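Local coordinates for protein L-ribulose 3-epimerase (Mesorhizobium loti, PDB 3VYL) that catalyses epimerization of ketoses at C3, interconverting L-ribulose and L-xylulose most efficiently, in a TIM barrel that binds manganese, at residues Glu21-Asn26 / Ile35-Leu40; Val45-Leu50 / Ile92-Asp97; Ala109-Gln114 / Glu250-Lys255; Leu144-Val149 / Asn155-Ala160; Leu177-Phe182 / Arg196-Lys201. All coordinates share one frame; numbering follows the deposited sequence.

Overall arrangement
Contacts 1, 4 and 5 tie three strands of one closed eight-stranded parallel barrel to neighbouring helices or loops, while contact 2 joins two outer helices and contact 3 two elements beyond the strand ends. Contacts 4 and 5 supply Glu147 and Asp180, two of the four manganese ligands; their centres lie about 10 Å apart, and a probable hydrogen bond between Leu146 O and His178 N (2.8 Å) joins their adjacent strands. Contact 3 touches contact 4 through Gln114 and Asn155, and its His111 side chain lies about 8 Å from the metal. Contact 1, its centre about 24 Å from that of contact 4, continues into contact 2 through Leu40 CD1 and Leu50 CD1, which are 3.7 Å apart.

Contact 1: Glu21-Asn26 / Ile35-Leu40; sequences ERTLAN and IEFSYL
Ile35 swings CG1 trans to its backbone N (chi1 -170°), which carries CD1 outward to the helix, where it meets Thr23 CG2 at 3.7 Å. The Phe37 ring lies beside its own backbone N (chi1 -77°), and that turn brings its far corner toward Leu24. Leu24 CD1 reaches the ring at the edge, near its plane, 3.8 Å from Phe37 CZ. The same methyl also approaches Ile35 CG2, at 4.2 Å, so one branch of Leu24 bridges both strand residues. These side chains cross at about right angles. Helix 21-26 runs nearly antiparallel to strand 35-37, with segment axes 150° apart and 10.1 Å at closest approach, as expected where a helix covers the outside of a barrel strand in a beta-alpha-beta unit. Ile35 CG1 lies over one face of the Phe37 ring and Leu40 CD1 over the other, each offset toward the rim. Between Ile35 and Phe37, Glu36 points elsewhere and hydrogen-bonds to Tyr204, Ser64 and the manganese ligand His206. No hydrogen bond crosses the contact. Thr23 presents its methyl while OG1 bonds back to Glu19 O of its own helix, so helix and strand are joined here by apolar surface alone.

Contact 2: Val45-Leu50 / Ile92-Asp97; sequences VDIGRL and IALTRD
Ile47 opens helix 47-57 directly after Asp46, an N-cap residue whose backbone also forms the centre of an inverse gamma turn, and this first helical turn faces the flank of helix 78-98 carrying Leu94 and Asp97. Ile47 supplies all the side-chain contact from its segment and divides it between two branches. Its CD1 meets Leu94 CD1 at 3.8 Å, with CG1 following at 4.1 Å from the same Leu94 methyl. Leu94 reaches across because CG stands trans to its backbone N (chi1 180°), sending the branch toward the neighbouring helix. The other branch, CG2, rests 4.0 Å from Asp97 CB, thus touching the aliphatic stem of the aspartate and not its carboxylate. That carboxylate is engaged within its own helix: Arg96 grips it side-on, NE bonding Asp97 OD2 at 2.8 Å and NH2 bonding Asp97 OD1 at 3.0 Å. NH2 also reaches OD2, and both nitrogens approach that oxygen from one face of the carboxylate, above its plane. Asp97 lies in the plane of the guanidinium, and Ala93 CA sits over the centre of one of its faces. Pro42 and Leu98 extend the apolar surroundings of Ile47. Partly buried and remote from the metal, the contact is packing between two consecutive outer helices, those following strands 34-37 and 60-66, in the helical layer of a TIM barrel.

Contact 3: Ala109-Gln114 / Glu250-Lys255; sequences AGHGLQ and ENLSKK
His111 and Lys255 make the principal nonpolar contact, a CH-pi interaction in which the lysine chain passes over one face of the imidazole. Lys255 CD stands 4.2 Å from the His111 ring centroid and 24° off the ring normal, displaced toward the rim on the ND1 side. The lysine is extended beyond CG (chi2 179°), so its methylenes pass obliquely over the histidine instead of coiling back on the helix. Leu252 CD1 adds an apolar touch at the ring edge, 4.2 Å from His111 CE1. Among polar approaches, Lys255 NZ comes to 3.0 Å from His111 O, while the ring is held independently by a hydrogen bond between NE2 and Glu153 OE1. Next to it, Gly112 has a backbone (phi 149°) in which any CB would collide with the His111 carbonyl oxygen. A weak salt bridge within the helix pairs Lys254 NZ with Glu250 OE2 at 3.5 Å. Replacing Lys255 with alanine removes the chain beyond CB and would probably strip the methylene cover from that face of the imidazole and leave the ring less restrained. Trp259 of the second subunit packs on Leu113, so the loop also borders a subunit interface. With an aliphatic chain over its face, a leucine at its edge and the bond to Glu153 limiting its rotation, the imidazole is probably well restrained, with the His111 side chain about 8 Å from the manganese.

Contact 4: Leu144-Val149 / Asn155-Ala160; sequences LNLEIV and NLLNTA. With MN (manganese (II) ion), chain I.
Leu157 O is gripped twice: Val149 N donates to it at 3.2 Å, nearly straight (161°) and in the carbonyl plane, and a water donates at 2.7 Å. The same water gives its other hydrogen to Glu147 O, at 2.9 Å, so two backbone carbonyls share it. Beside this polar seam, Ile148 CD1 packs on Leu157 CB at 3.9 Å, and Leu146 CD2 meets Leu157 CD1 obliquely at 4.1 Å. Chi1 of -52° sets Ile148 CG1 beside the backbone N and leaves CG2 anti to that N, where the methyl lies against the Asn158-Thr159 peptide. An alanine in place of Ile148 would probably open a gap beside Leu157 and leave that peptide without its methyl cover. Glu147 points away from the loop, and its extended chain brings OE2 to manganese at 2.1 Å; Asp180, His206 and Glu241 complete the protein ligands. The chemistry is therefore divided by side: one backbone hydrogen bond, a bridging water and hydrocarbon contacts fasten the loop to the strand end, while the carboxylate of Glu147, facing away, serves the metal.

Contact 5: Leu177-Phe182 / Arg196-Lys201; sequences LHLDTF and RHAAGK. With MN (manganese (II) ion), chain I.
Leu177 and Leu179 project from the same side of their strand onto one methyl, Ala198 CB, which Leu177 CD1 meets at 3.9 Å and Leu179 CD1 more distantly at 4.5 Å. The leucines arrive as neighbouring branches over the single methyl of Ala198, just past the end of helix 191-197, and Leu164 of helix 160-170 packs on Leu177 as well. Next to these methyls, the backbone closes the contact: Leu177 N donates to Lys201 O at 2.7 Å, with the donor nearly along the C=O axis (161°). That carbonyl is delivered by a type II turn, Ala198 to Lys201, closed by Lys201 N to Ala198 O at 2.9 Å and passing through Gly200 at positive phi (67°). His178 points the other way, into the barrel, where it meets His206 edge-to-face. Asp180 follows suit: with CG trans to the backbone N (chi1 -179°), OD2 binds manganese at 2.1 Å. Its other oxygen, OD1, accepts a weak capping bond from Phe182 N at 2.9 Å, which ties the start of helix 181-187 to a metal ligand. Alternation along the strand thus separates two chemistries, an apolar outer side packed on the turn that leads into strand 202-207, and a polar inner side on which Asp180 coordinates the metal.

Contact 1: Glu21-Asn26 / Ile35-Leu40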
# COMPACT_ATOMS: atom_id res chain seq x y z
N GLU A 21 -19.18 17.38 -31.31
CA GLU A 21 -20.18 16.34 -31.47
C GLU A 21 -19.56 14.99 -31.14
O GLU A 21 -20.13 14.21 -30.36
CB GLU A 21 -20.62 16.33 -32.93
CG GLU A 21 -22.09 16.59 -33.15
CD GLU A 21 -22.68 15.62 -34.16
OE1 GLU A 21 -23.19 16.08 -35.21
OE2 GLU A 21 -22.63 14.40 -33.89
N ARG A 22 -18.41 14.71 -31.74
CA ARG A 22 -17.66 13.47 -31.49
C ARG A 22 -17.31 13.30 -30.00
O ARG A 22 -17.53 12.23 -29.43
CB ARG A 22 -16.41 13.43 -32.35
CG ARG A 22 -16.56 12.56 -33.58
CD ARG A 22 -15.85 11.23 -33.40
NE ARG A 22 -16.68 10.10 -33.83
CZ ARG A 22 -16.26 8.85 -33.95
NH1 ARG A 22 -14.99 8.52 -33.70
NH2 ARG A 22 -17.11 7.91 -34.34
N THR A 23 -16.78 14.35 -29.39
CA THR A 23 -16.44 14.34 -27.98
C THR A 23 -17.62 13.79 -27.16
O THR A 23 -17.46 12.83 -26.40
CB THR A 23 -16.02 15.75 -27.52
OG1 THR A 23 -14.85 16.14 -28.24
CG2 THR A 23 -15.68 15.79 -26.05
N LEU A 24 -18.79 14.36 -27.38
CA LEU A 24 -20.03 13.95 -26.72
C LEU A 24 -20.40 12.48 -26.96
O LEU A 24 -20.68 11.76 -26.01
CB LEU A 24 -21.17 14.88 -27.14
CG LEU A 24 -21.40 16.18 -26.36
CD1 LEU A 24 -20.15 16.72 -25.67
CD2 LEU A 24 -22.04 17.25 -27.24
N ALA A 25 -20.42 12.04 -28.20
CA ALA A 25 -20.79 10.66 -28.51
C ALA A 25 -19.78 9.66 -27.94
O ALA A 25 -20.16 8.54 -27.55
CB ALA A 25 -20.94 10.46 -30.02
N ASN A 26 -18.51 10.06 -27.91
CA ASN A 26 -17.47 9.23 -27.32
C ASN A 26 -17.65 9.13 -25.81
O ASN A 26 -17.62 8.03 -25.27
CB ASN A 26 -16.08 9.74 -27.70
CG ASN A 26 -15.72 9.42 -29.14
OD1 ASN A 26 -16.59 9.16 -29.97
ND2 ASN A 26 -14.43 9.45 -29.45
N ILE A 35 -19.39 15.93 -19.06
CA ILE A 35 -18.29 16.37 -19.91
C ILE A 35 -17.70 17.65 -19.36
O ILE A 35 -18.43 18.57 -18.97
CB ILE A 35 -18.69 16.51 -21.41
CG1 ILE A 35 -17.46 16.72 -22.32
CG2 ILE A 35 -19.70 17.64 -21.63
CD1 ILE A 35 -16.55 15.52 -22.44
N GLU A 36 -16.38 17.70 -19.30
CA GLU A 36 -15.67 18.90 -18.89
C GLU A 36 -15.00 19.54 -20.10
O GLU A 36 -14.23 18.90 -20.82
CB GLU A 36 -14.64 18.55 -17.82
CG GLU A 36 -13.86 19.71 -17.22
CD GLU A 36 -13.01 19.27 -16.05
OE1 GLU A 36 -13.26 18.14 -15.56
OE2 GLU A 36 -12.10 20.01 -15.61
N PHE A 37 -15.27 20.81 -20.32
CA PHE A 37 -14.70 21.55 -21.40
C PHE A 37 -13.77 22.55 -20.81
O PHE A 37 -14.08 23.10 -19.83
CB PHE A 37 -15.80 22.25 -22.18
CG PHE A 37 -16.58 21.35 -23.08
CD1 PHE A 37 -15.98 20.69 -24.09
CD2 PHE A 37 -17.91 21.20 -22.91
CE1 PHE A 37 -16.66 19.87 -24.91
CE2 PHE A 37 -18.62 20.39 -23.73
CZ PHE A 37 -18.00 19.72 -24.73
N SER A 38 -12.58 22.68 -21.37
CA SER A 38 -11.59 23.69 -20.98
C SER A 38 -11.78 25.16 -21.28
O SER A 38 -11.42 25.99 -20.49
CB SER A 38 -10.28 23.39 -21.62
OG SER A 38 -9.84 24.55 -22.33
N TYR A 39 -12.13 25.49 -22.51
CA TYR A 39 -12.71 26.77 -22.83
C TYR A 39 -13.21 26.77 -24.25
O TYR A 39 -12.59 26.21 -25.11
CB TYR A 39 -11.73 27.92 -22.58
CG TYR A 39 -12.40 29.26 -22.50
CD1 TYR A 39 -12.88 29.75 -21.31
CD2 TYR A 39 -12.56 30.03 -23.62
CE1 TYR A 39 -13.48 30.98 -21.24
CE2 TYR A 39 -13.17 31.25 -23.56
CZ TYR A 39 -13.62 31.71 -22.37
OH TYR A 39 -14.22 32.90 -22.34
N LEU A 40 -14.30 27.48 -24.48
CA LEU A 40 -14.92 27.55 -25.77
C LEU A 40 -15.22 28.98 -26.13
O LEU A 40 -15.80 29.70 -25.35
CB LEU A 40 -16.20 26.74 -25.75
CG LEU A 40 -16.05 25.26 -25.48
CD1 LEU A 40 -17.41 24.64 -25.33
CD2 LEU A 40 -15.35 24.58 -26.62

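Contact 2: Val45-Leu50 / Ile92-Asp97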
# COMPACT_ATOMS: atom_id res chain seq x y z
N VAL A 45 -18.34 29.04 -31.40
CA VAL A 45 -19.18 27.89 -31.07
C VAL A 45 -20.65 28.28 -30.95
O VAL A 45 -20.99 29.30 -30.35
CB VAL A 45 -18.70 27.23 -29.75
CG1 VAL A 45 -19.63 26.10 -29.32
CG2 VAL A 45 -17.28 26.72 -29.90
N ASP A 46 -21.52 27.46 -31.52
CA ASP A 46 -22.96 27.60 -31.32
C ASP A 46 -23.33 27.05 -29.93
O ASP A 46 -23.65 25.87 -29.78
CB ASP A 46 -23.73 26.88 -32.44
CG ASP A 46 -25.16 27.38 -32.61
OD1 ASP A 46 -25.73 27.99 -31.66
OD2 ASP A 46 -25.73 27.15 -33.70
N ILE A 47 -23.27 27.93 -28.94
CA ILE A 47 -23.41 27.57 -27.53
C ILE A 47 -24.75 26.90 -27.16
O ILE A 47 -24.76 25.85 -26.49
CB ILE A 47 -23.15 28.80 -26.62
CG1 ILE A 47 -21.67 29.18 -26.67
CG2 ILE A 47 -23.61 28.55 -25.19
CD1 ILE A 47 -21.37 30.50 -26.01
N GLY A 48 -25.85 27.49 -27.59
CA GLY A 48 -27.18 26.99 -27.27
C GLY A 48 -27.44 25.65 -27.93
O GLY A 48 -28.10 24.78 -27.36
N ARG A 49 -26.91 25.50 -29.14
CA ARG A 49 -26.96 24.24 -29.85
C ARG A 49 -26.22 23.18 -29.04
O ARG A 49 -26.73 22.08 -28.82
CB ARG A 49 -26.35 24.39 -31.25
CG ARG A 49 -25.81 23.11 -31.88
CD ARG A 49 -26.90 22.30 -32.56
NE ARG A 49 -27.12 22.75 -33.94
CZ ARG A 49 -26.51 22.25 -35.01
NH1 ARG A 49 -26.78 22.72 -36.21
NH2 ARG A 49 -25.63 21.26 -34.87
N LEU A 50 -25.01 23.53 -28.59
CA LEU A 50 -24.17 22.66 -27.78
C LEU A 50 -24.92 22.24 -26.51
O LEU A 50 -25.06 21.05 -26.24
CB LEU A 50 -22.87 23.38 -27.41
CG LEU A 50 -21.51 22.66 -27.41
CD1 LEU A 50 -20.65 23.30 -26.32
CD2 LEU A 50 -21.57 21.15 -27.23
N ILE A 92 -17.82 32.12 -16.58
CA ILE A 92 -19.05 31.94 -15.82
C ILE A 92 -20.26 31.93 -16.77
O ILE A 92 -21.02 30.95 -16.82
CB ILE A 92 -19.21 33.00 -14.72
CG1 ILE A 92 -18.14 32.78 -13.65
CG2 ILE A 92 -20.60 32.94 -14.13
CD1 ILE A 92 -18.09 33.86 -12.59
N ALA A 93 -20.42 33.01 -17.54
CA ALA A 93 -21.50 33.13 -18.52
C ALA A 93 -21.50 31.97 -19.51
O ALA A 93 -22.57 31.49 -19.91
CB ALA A 93 -21.42 34.47 -19.24
N LEU A 94 -20.32 31.50 -19.90
CA LEU A 94 -20.25 30.29 -20.71
C LEU A 94 -20.87 29.07 -20.00
O LEU A 94 -21.73 28.39 -20.57
CB LEU A 94 -18.80 30.00 -21.14
CG LEU A 94 -18.60 28.75 -22.01
CD1 LEU A 94 -19.13 28.95 -23.42
CD2 LEU A 94 -17.13 28.36 -22.05
N THR A 95 -20.45 28.81 -18.76
CA THR A 95 -20.96 27.68 -17.96
C THR A 95 -22.48 27.77 -17.83
O THR A 95 -23.20 26.82 -18.17
CB THR A 95 -20.31 27.65 -16.55
OG1 THR A 95 -18.88 27.61 -16.67
CG2 THR A 95 -20.78 26.44 -15.74
N ARG A 96 -22.94 28.92 -17.34
CA ARG A 96 -24.36 29.23 -17.18
C ARG A 96 -25.16 28.93 -18.45
O ARG A 96 -26.16 28.22 -18.39
CB ARG A 96 -24.53 30.69 -16.75
CG ARG A 96 -25.97 31.12 -16.53
CD ARG A 96 -26.11 32.62 -16.75
NE ARG A 96 -25.77 32.97 -18.13
CZ ARG A 96 -25.18 34.10 -18.51
NH1 ARG A 96 -24.86 35.03 -17.62
NH2 ARG A 96 -24.91 34.29 -19.80
N ASP A 97 -24.71 29.45 -19.59
CA ASP A 97 -25.45 29.30 -20.84
C ASP A 97 -25.41 27.88 -21.36
O ASP A 97 -26.27 27.47 -22.14
CB ASP A 97 -24.95 30.28 -21.90
CG ASP A 97 -25.35 31.72 -21.61
OD1 ASP A 97 -24.84 32.64 -22.30
OD2 ASP A 97 -26.18 31.95 -20.70

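Contact 3: Ala109-Gln114 / Glu250-Lys255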
# COMPACT_ATOMS: atom_id res chain seq x y z
N ALA A 109 -4.58 32.00 -9.63
CA ALA A 109 -3.29 32.54 -10.02
C ALA A 109 -2.93 31.98 -11.38
O ALA A 109 -3.66 31.13 -11.92
CB ALA A 109 -2.24 32.14 -8.99
N GLY A 110 -1.83 32.44 -11.97
CA GLY A 110 -1.46 31.95 -13.30
C GLY A 110 -1.15 30.46 -13.31
O GLY A 110 -0.48 29.97 -12.41
N HIS A 111 -1.65 29.76 -14.32
CA HIS A 111 -1.28 28.36 -14.61
C HIS A 111 0.10 28.27 -15.23
O HIS A 111 0.31 28.67 -16.38
CB HIS A 111 -2.30 27.71 -15.54
CG HIS A 111 -2.10 26.21 -15.74
ND1 HIS A 111 -2.67 25.53 -16.76
CD2 HIS A 111 -1.37 25.28 -15.01
CE1 HIS A 111 -2.33 24.22 -16.67
NE2 HIS A 111 -1.53 24.08 -15.60
N GLY A 112 1.05 27.74 -14.48
CA GLY A 112 2.40 27.60 -15.01
C GLY A 112 3.46 27.70 -13.94
O GLY A 112 3.15 27.98 -12.78
N LEU A 113 4.71 27.44 -14.32
CA LEU A 113 5.84 27.60 -13.42
C LEU A 113 6.13 29.08 -13.24
O LEU A 113 6.36 29.79 -14.22
CB LEU A 113 7.08 26.86 -13.92
CG LEU A 113 8.35 26.99 -13.06
CD1 LEU A 113 8.13 26.63 -11.60
CD2 LEU A 113 9.47 26.12 -13.63
N GLN A 114 6.10 29.53 -12.00
CA GLN A 114 6.30 30.94 -11.68
C GLN A 114 7.75 31.24 -11.40
O GLN A 114 8.47 30.40 -10.86
CB GLN A 114 5.44 31.36 -10.48
CG GLN A 114 3.95 31.17 -10.67
CD GLN A 114 3.44 31.70 -12.00
OE1 GLN A 114 2.62 31.06 -12.64
NE2 GLN A 114 3.92 32.87 -12.41
N GLU A 250 -0.74 22.86 -28.26
CA GLU A 250 0.63 23.06 -27.80
C GLU A 250 0.80 23.87 -26.51
O GLU A 250 1.81 23.71 -25.83
CB GLU A 250 1.49 23.67 -28.91
CG GLU A 250 2.13 22.63 -29.81
CD GLU A 250 2.78 23.24 -31.04
OE1 GLU A 250 2.05 23.89 -31.82
OE2 GLU A 250 4.01 23.07 -31.21
N ASN A 251 -0.17 24.72 -26.19
CA ASN A 251 -0.13 25.48 -24.93
C ASN A 251 -0.17 24.57 -23.69
O ASN A 251 0.61 24.73 -22.75
CB ASN A 251 -1.28 26.51 -24.89
CG ASN A 251 -1.34 27.28 -23.57
OD1 ASN A 251 -0.47 28.12 -23.27
ND2 ASN A 251 -2.39 27.03 -22.78
N LEU A 252 -1.09 23.60 -23.71
CA LEU A 252 -1.29 22.71 -22.58
C LEU A 252 -0.23 21.62 -22.48
O LEU A 252 0.26 21.31 -21.39
CB LEU A 252 -2.69 22.09 -22.64
CG LEU A 252 -3.19 21.41 -21.37
CD1 LEU A 252 -3.49 22.43 -20.29
CD2 LEU A 252 -4.42 20.58 -21.70
N SER A 253 0.11 21.03 -23.63
CA SER A 253 1.22 20.07 -23.73
C SER A 253 2.48 20.63 -23.10
O SER A 253 3.19 19.92 -22.41
CB SER A 253 1.50 19.71 -25.19
OG SER A 253 0.93 18.46 -25.53
N LYS A 254 2.73 21.92 -23.34
CA LYS A 254 3.94 22.55 -22.83
C LYS A 254 3.85 22.94 -21.34
O LYS A 254 4.81 22.73 -20.59
CB LYS A 254 4.35 23.74 -23.71
CG LYS A 254 4.77 23.34 -25.12
CD LYS A 254 5.25 24.55 -25.92
CE LYS A 254 4.93 24.44 -27.41
NZ LYS A 254 5.47 23.22 -28.08
N LYS A 255 2.71 23.47 -20.90
CA LYS A 255 2.53 23.84 -19.49
C LYS A 255 2.45 22.62 -18.55
O LYS A 255 2.86 22.69 -17.40
CB LYS A 255 1.28 24.69 -19.29
CG LYS A 255 1.52 26.18 -19.27
CD LYS A 255 0.20 26.91 -19.09
CE LYS A 255 0.36 28.42 -19.29
NZ LYS A 255 -0.91 29.17 -19.03

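Contact 4: Leu144-Val149 / Asn155-Ala160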
# COMPACT_ATOMS: atom_id res chain seq x y z
N LEU A 144 -17.78 28.33 -7.69
CA LEU A 144 -16.36 28.40 -8.05
C LEU A 144 -15.56 27.34 -7.27
O LEU A 144 -15.54 27.33 -6.03
CB LEU A 144 -15.76 29.79 -7.78
CG LEU A 144 -16.17 31.10 -8.49
CD1 LEU A 144 -15.25 32.22 -8.03
CD2 LEU A 144 -16.20 31.01 -10.01
N ASN A 145 -14.91 26.44 -8.00
CA ASN A 145 -14.07 25.42 -7.38
C ASN A 145 -12.61 25.62 -7.73
O ASN A 145 -12.21 25.45 -8.88
CB ASN A 145 -14.54 24.02 -7.78
CG ASN A 145 -16.05 23.90 -7.78
OD1 ASN A 145 -16.72 24.41 -8.68
ND2 ASN A 145 -16.60 23.24 -6.75
N LEU A 146 -11.85 26.01 -6.72
CA LEU A 146 -10.44 26.34 -6.85
C LEU A 146 -9.56 25.09 -6.99
O LEU A 146 -9.45 24.33 -6.03
CB LEU A 146 -10.01 27.11 -5.61
CG LEU A 146 -10.01 28.64 -5.64
CD1 LEU A 146 -11.21 29.25 -6.35
CD2 LEU A 146 -9.88 29.16 -4.22
N GLU A 147 -8.95 24.88 -8.17
CA GLU A 147 -8.07 23.71 -8.32
C GLU A 147 -6.77 23.91 -7.60
O GLU A 147 -6.11 24.95 -7.72
CB GLU A 147 -7.82 23.25 -9.77
CG GLU A 147 -7.33 21.80 -9.83
CD GLU A 147 -7.15 21.22 -11.23
OE1 GLU A 147 -7.49 21.88 -12.23
OE2 GLU A 147 -6.68 20.07 -11.35
N ILE A 148 -6.44 22.89 -6.81
CA ILE A 148 -5.21 22.81 -6.05
C ILE A 148 -4.22 22.02 -6.89
O ILE A 148 -4.49 20.88 -7.27
CB ILE A 148 -5.46 22.08 -4.73
CG1 ILE A 148 -6.65 22.72 -4.00
CG2 ILE A 148 -4.21 22.06 -3.87
CD1 ILE A 148 -6.47 24.18 -3.62
N VAL A 149 -3.08 22.63 -7.19
CA VAL A 149 -2.14 22.04 -8.14
C VAL A 149 -0.71 21.96 -7.61
O VAL A 149 -0.39 22.57 -6.58
CB VAL A 149 -2.16 22.76 -9.52
CG1 VAL A 149 -3.54 22.63 -10.17
CG2 VAL A 149 -1.77 24.22 -9.40
N ASN A 155 2.14 28.75 -7.98
CA ASN A 155 2.92 28.91 -6.80
C ASN A 155 2.14 29.23 -5.58
O ASN A 155 2.68 29.50 -4.56
CB ASN A 155 4.05 29.89 -7.01
CG ASN A 155 3.58 31.28 -7.19
OD1 ASN A 155 2.45 31.53 -7.43
ND2 ASN A 155 4.46 32.20 -7.07
N LEU A 156 0.83 29.20 -5.68
CA LEU A 156 0.03 29.63 -4.58
C LEU A 156 -0.67 28.54 -3.84
O LEU A 156 -0.37 28.29 -2.72
CB LEU A 156 -0.99 30.65 -5.07
CG LEU A 156 -1.62 31.67 -4.13
CD1 LEU A 156 -0.58 32.52 -3.49
CD2 LEU A 156 -2.54 32.53 -4.94
N LEU A 157 -1.62 27.89 -4.46
CA LEU A 157 -2.33 26.84 -3.78
C LEU A 157 -1.96 25.48 -4.24
O LEU A 157 -2.44 25.01 -5.22
CB LEU A 157 -3.82 27.02 -3.98
CG LEU A 157 -4.43 28.38 -3.82
CD1 LEU A 157 -5.88 28.28 -4.13
CD2 LEU A 157 -4.27 28.90 -2.43
N ASN A 158 -1.13 24.83 -3.45
CA ASN A 158 -0.58 23.54 -3.80
C ASN A 158 -1.09 22.51 -2.86
O ASN A 158 -0.90 21.38 -3.05
CB ASN A 158 0.95 23.54 -3.75
CG ASN A 158 1.58 24.54 -4.67
OD1 ASN A 158 1.19 24.69 -5.79
ND2 ASN A 158 2.54 25.24 -4.18
N THR A 159 -1.73 22.94 -1.80
CA THR A 159 -2.14 22.03 -0.73
C THR A 159 -3.61 22.24 -0.35
O THR A 159 -4.10 23.37 -0.36
CB THR A 159 -1.15 22.18 0.45
OG1 THR A 159 -0.27 21.05 0.47
CG2 THR A 159 -1.84 22.32 1.79
N ALA A 160 -4.33 21.16 -0.05
CA ALA A 160 -5.75 21.28 0.34
C ALA A 160 -5.95 22.19 1.55
O ALA A 160 -6.92 22.94 1.61
CB ALA A 160 -6.38 19.92 0.59
MN MN I . -6.98 18.62 -12.83
O HOH W 1 -3.46 26.18 -7.40
O HOH W 2 -5.49 19.87 -14.19

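Contact 5: Leu177-Phe182 / Arg196-Lys201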
# COMPACT_ATOMS: atom_id res chain seq x y z
N LEU A 177 -13.36 23.72 -3.03
CA LEU A 177 -12.10 23.11 -3.48
C LEU A 177 -12.29 22.16 -4.65
O LEU A 177 -13.26 21.39 -4.71
CB LEU A 177 -11.40 22.37 -2.34
CG LEU A 177 -10.81 23.16 -1.19
CD1 LEU A 177 -10.30 22.18 -0.15
CD2 LEU A 177 -9.70 24.09 -1.67
N HIS A 178 -11.32 22.24 -5.56
CA HIS A 178 -11.20 21.31 -6.66
C HIS A 178 -9.91 20.60 -6.41
O HIS A 178 -8.82 21.17 -6.53
CB HIS A 178 -11.22 22.07 -7.98
CG HIS A 178 -11.00 21.21 -9.21
ND1 HIS A 178 -10.79 21.73 -10.43
CD2 HIS A 178 -10.95 19.82 -9.36
CE1 HIS A 178 -10.62 20.74 -11.32
NE2 HIS A 178 -10.71 19.58 -10.67
N LEU A 179 -10.03 19.34 -6.00
CA LEU A 179 -8.87 18.49 -5.73
C LEU A 179 -8.55 17.56 -6.93
O LEU A 179 -9.46 17.10 -7.64
CB LEU A 179 -9.13 17.67 -4.47
CG LEU A 179 -9.37 18.44 -3.16
CD1 LEU A 179 -9.54 17.46 -2.02
CD2 LEU A 179 -8.26 19.42 -2.84
N ASP A 180 -7.26 17.30 -7.14
CA ASP A 180 -6.84 16.47 -8.26
C ASP A 180 -5.79 15.45 -7.79
O ASP A 180 -4.69 15.82 -7.38
CB ASP A 180 -6.30 17.39 -9.38
CG ASP A 180 -5.84 16.63 -10.61
OD1 ASP A 180 -5.23 15.55 -10.47
OD2 ASP A 180 -6.06 17.14 -11.74
N THR A 181 -6.13 14.17 -7.86
CA THR A 181 -5.29 13.11 -7.34
C THR A 181 -3.84 13.17 -7.86
O THR A 181 -2.89 12.99 -7.09
CB THR A 181 -5.90 11.74 -7.59
OG1 THR A 181 -6.00 11.52 -9.00
CG2 THR A 181 -7.30 11.65 -6.97
N PHE A 182 -3.67 13.45 -9.15
CA PHE A 182 -2.35 13.67 -9.74
C PHE A 182 -1.54 14.76 -9.00
O PHE A 182 -0.37 14.58 -8.72
CB PHE A 182 -2.47 13.98 -11.24
CG PHE A 182 -1.21 14.56 -11.83
CD1 PHE A 182 -0.15 13.73 -12.18
CD2 PHE A 182 -1.07 15.94 -12.01
CE1 PHE A 182 1.01 14.26 -12.71
CE2 PHE A 182 0.09 16.46 -12.54
CZ PHE A 182 1.13 15.62 -12.88
N ARG A 196 -9.91 13.91 3.87
CA ARG A 196 -10.63 13.93 5.16
C ARG A 196 -10.60 15.32 5.79
O ARG A 196 -11.59 15.77 6.37
CB ARG A 196 -10.05 12.92 6.14
CG ARG A 196 -10.43 11.49 5.83
CD ARG A 196 -9.72 10.55 6.78
NE ARG A 196 -10.10 9.17 6.53
CZ ARG A 196 -11.13 8.55 7.11
NH1 ARG A 196 -11.88 9.20 7.98
NH2 ARG A 196 -11.39 7.29 6.81
N HIS A 197 -9.46 15.97 5.66
CA HIS A 197 -9.26 17.30 6.21
C HIS A 197 -10.11 18.33 5.53
O HIS A 197 -10.43 19.36 6.12
CB HIS A 197 -7.79 17.66 6.12
CG HIS A 197 -7.43 18.93 6.83
ND1 HIS A 197 -7.55 19.07 8.16
CD2 HIS A 197 -6.91 20.13 6.35
CE1 HIS A 197 -7.14 20.31 8.52
NE2 HIS A 197 -6.76 20.96 7.41
N ALA A 198 -10.50 18.07 4.28
CA ALA A 198 -11.22 19.03 3.43
C ALA A 198 -12.74 18.81 3.37
O ALA A 198 -13.43 19.47 2.59
CB ALA A 198 -10.63 19.01 2.02
N ALA A 199 -13.25 17.90 4.20
CA ALA A 199 -14.67 17.53 4.23
C ALA A 199 -15.61 18.73 4.21
O ALA A 199 -15.42 19.71 4.95
CB ALA A 199 -14.95 16.68 5.45
N GLY A 200 -16.62 18.66 3.34
CA GLY A 200 -17.60 19.73 3.18
C GLY A 200 -17.07 21.02 2.59
O GLY A 200 -17.71 22.07 2.67
N LYS A 201 -15.88 20.97 2.01
CA LYS A 201 -15.36 22.10 1.27
C LYS A 201 -14.88 21.65 -0.11
O LYS A 201 -14.25 22.42 -0.83
CB LYS A 201 -14.26 22.82 2.07
CG LYS A 201 -14.76 23.92 3.00
CD LYS A 201 -15.31 25.11 2.22
CE LYS A 201 -15.24 26.42 3.00
NZ LYS A 201 -16.45 26.70 3.82
MN MN I . -6.98 18.62 -12.83
O HOH W 2 -5.49 19.87 -14.19